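Local coordinates for cytolethal distending toxin protein B (Haemophilus ducreyi, PDB 1SR4) that is the DNase I-like subunit of a tripartite bacterial genotoxin, and probably cuts host DNA, leading to cell-cycle arrest and apoptosis, at residues R152-F155 with T156-S160. Sequence-based numbering, arbitrary orientation.
Sequences RNIF and TTFNS
Thr156 N bonds to Arg152 O at 2.9 Å and Asn159 N to Phe155 O at 2.6 Å, the i to i+4 pattern of the last turns of helix 147-159, which packs on the six-stranded sheet of this DNase I-like fold. At Phe158 N the pattern slackens: its i+4 bond to Ile154 O is weak, and it also donates to Phe155 O, an i+3 bond.

Asn153 O is gripped by three donors. Thr157 N supplies the backbone bond, Thr157 OG1 closes in to 2.7 Å from Asn153 O, and Thr156 OG1 adds a bond from above the carbonyl plane. With chi1 at -69° the Thr157 hydroxyl swings away from its own carbonyl and back over the preceding turn.

One turn on, Asn159 CB sits over one face of the Phe155 ring, a CH-pi contact 3.7 Å from the centroid and 22° off the normal. The amide plane is turned 23° from the ring, and its OD1 is bonded to Trp172 NE1 on strand 171-175. Phe158 packs on the sheet, meeting Phe110 edge-to-face and also touching Trp172; Phe158 CE2 lies 4.2 Å from Ile154 CG2. Ser160 OG turns back to Thr156 O, a 2.9 Å bond lying in the carbonyl plane.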
loop_
_atom_site.group_PDB
_atom_site.type_symbol
_atom_site.label_atom_id
_atom_site.label_comp_id
_atom_site.label_asym_id
_atom_site.label_seq_id
_atom_site.Cartn_x
_atom_site.Cartn_y
_atom_site.Cartn_z
ATOM N N ARG B 152 -10.388 -15.178 22.901
ATOM C CA ARG B 152 -11.110 -15.409 24.150
ATOM C C ARG B 152 -10.618 -14.484 25.262
ATOM O O ARG B 152 -11.426 -13.899 25.994
ATOM C CB ARG B 152 -10.980 -16.876 24.595
ATOM C CG ARG B 152 -11.565 -17.146 25.996
ATOM C CD ARG B 152 -11.427 -18.610 26.412
ATOM N NE ARG B 152 -10.059 -19.098 26.249
ATOM C CZ ARG B 152 -9.008 -18.622 26.910
ATOM N NH1 ARG B 152 -9.166 -17.643 27.787
ATOM N NH2 ARG B 152 -7.795 -19.113 26.683
ATOM N N ASN B 153 -9.304 -14.330 25.406
ATOM C CA ASN B 153 -8.794 -13.462 26.463
ATOM C C ASN B 153 -9.183 -12.005 26.214
ATOM O O ASN B 153 -9.442 -11.255 27.155
ATOM C CB ASN B 153 -7.275 -13.591 26.605
ATOM C CG ASN B 153 -6.861 -14.899 27.267
ATOM O OD1 ASN B 153 -7.691 -15.603 27.832
ATOM N ND2 ASN B 153 -5.575 -15.220 27.209
ATOM N N ILE B 154 -9.221 -11.593 24.951
ATOM C CA ILE B 154 -9.619 -10.224 24.638
ATOM C C ILE B 154 -11.087 -10.077 25.037
ATOM O O ILE B 154 -11.473 -9.094 25.668
ATOM C CB ILE B 154 -9.439 -9.911 23.126
ATOM C CG1 ILE B 154 -7.938 -9.823 22.797
ATOM C CG2 ILE B 154 -10.164 -8.610 22.761
ATOM C CD1 ILE B 154 -7.638 -9.690 21.318
ATOM N N PHE B 155 -11.898 -11.067 24.676
ATOM C CA PHE B 155 -13.326 -11.052 25.007
ATOM C C PHE B 155 -13.562 -10.901 26.516
ATOM O O PHE B 155 -14.293 -10.011 26.958
ATOM C CB PHE B 155 -13.995 -12.347 24.527
ATOM C CG PHE B 155 -15.449 -12.467 24.922
ATOM C CD1 PHE B 155 -16.428 -11.733 24.262
ATOM C CD2 PHE B 155 -15.832 -13.303 25.968
ATOM C CE1 PHE B 155 -17.773 -11.832 24.642
ATOM C CE2 PHE B 155 -17.166 -13.408 26.352
ATOM C CZ PHE B 155 -18.138 -12.673 25.690
ATOM N N THR B 156 -12.949 -11.775 27.308
ATOM C CA THR B 156 -13.127 -11.733 28.757
ATOM C C THR B 156 -12.615 -10.423 29.343
ATOM O O THR B 156 -13.103 -9.974 30.376
ATOM C CB THR B 156 -12.403 -12.897 29.444
ATOM O OG1 THR B 156 -10.995 -12.761 29.245
ATOM C CG2 THR B 156 -12.838 -14.219 28.849
ATOM N N THR B 157 -11.630 -9.817 28.684
ATOM C CA THR B 157 -11.073 -8.548 29.132
ATOM C C THR B 157 -12.137 -7.460 29.172
ATOM O O THR B 157 -12.154 -6.625 30.077
ATOM C CB THR B 157 -9.946 -8.069 28.193
ATOM O OG1 THR B 157 -8.814 -8.931 28.324
ATOM C CG2 THR B 157 -9.542 -6.638 28.521
ATOM N N PHE B 158 -13.030 -7.472 28.193
ATOM C CA PHE B 158 -14.069 -6.457 28.105
ATOM C C PHE B 158 -15.462 -6.948 28.433
ATOM O O PHE B 158 -16.290 -6.181 28.920
ATOM C CB PHE B 158 -14.102 -5.863 26.690
ATOM C CG PHE B 158 -12.832 -5.169 26.295
ATOM C CD1 PHE B 158 -12.521 -3.920 26.808
ATOM C CD2 PHE B 158 -11.932 -5.784 25.431
ATOM C CE1 PHE B 158 -11.327 -3.288 26.472
ATOM C CE2 PHE B 158 -10.730 -5.158 25.086
ATOM C CZ PHE B 158 -10.427 -3.914 25.607
ATOM N N ASN B 159 -15.720 -8.222 28.171
ATOM C CA ASN B 159 -17.049 -8.775 28.378
ATOM C C ASN B 159 -17.232 -9.811 29.484
ATOM O O ASN B 159 -17.957 -10.790 29.285
ATOM C CB ASN B 159 -17.556 -9.373 27.062
ATOM C CG ASN B 159 -17.331 -8.445 25.865
ATOM O OD1 ASN B 159 -16.326 -8.556 25.144
ATOM N ND2 ASN B 159 -18.264 -7.519 25.657
ATOM N N SER B 160 -16.601 -9.616 30.642
ATOM C CA SER B 160 -16.782 -10.572 31.736
ATOM C C SER B 160 -17.398 -9.895 32.960
ATOM O O SER B 160 -16.933 -8.843 33.405
ATOM C CB SER B 160 -15.449 -11.233 32.122
ATOM O OG SER B 160 -14.617 -10.363 32.870
#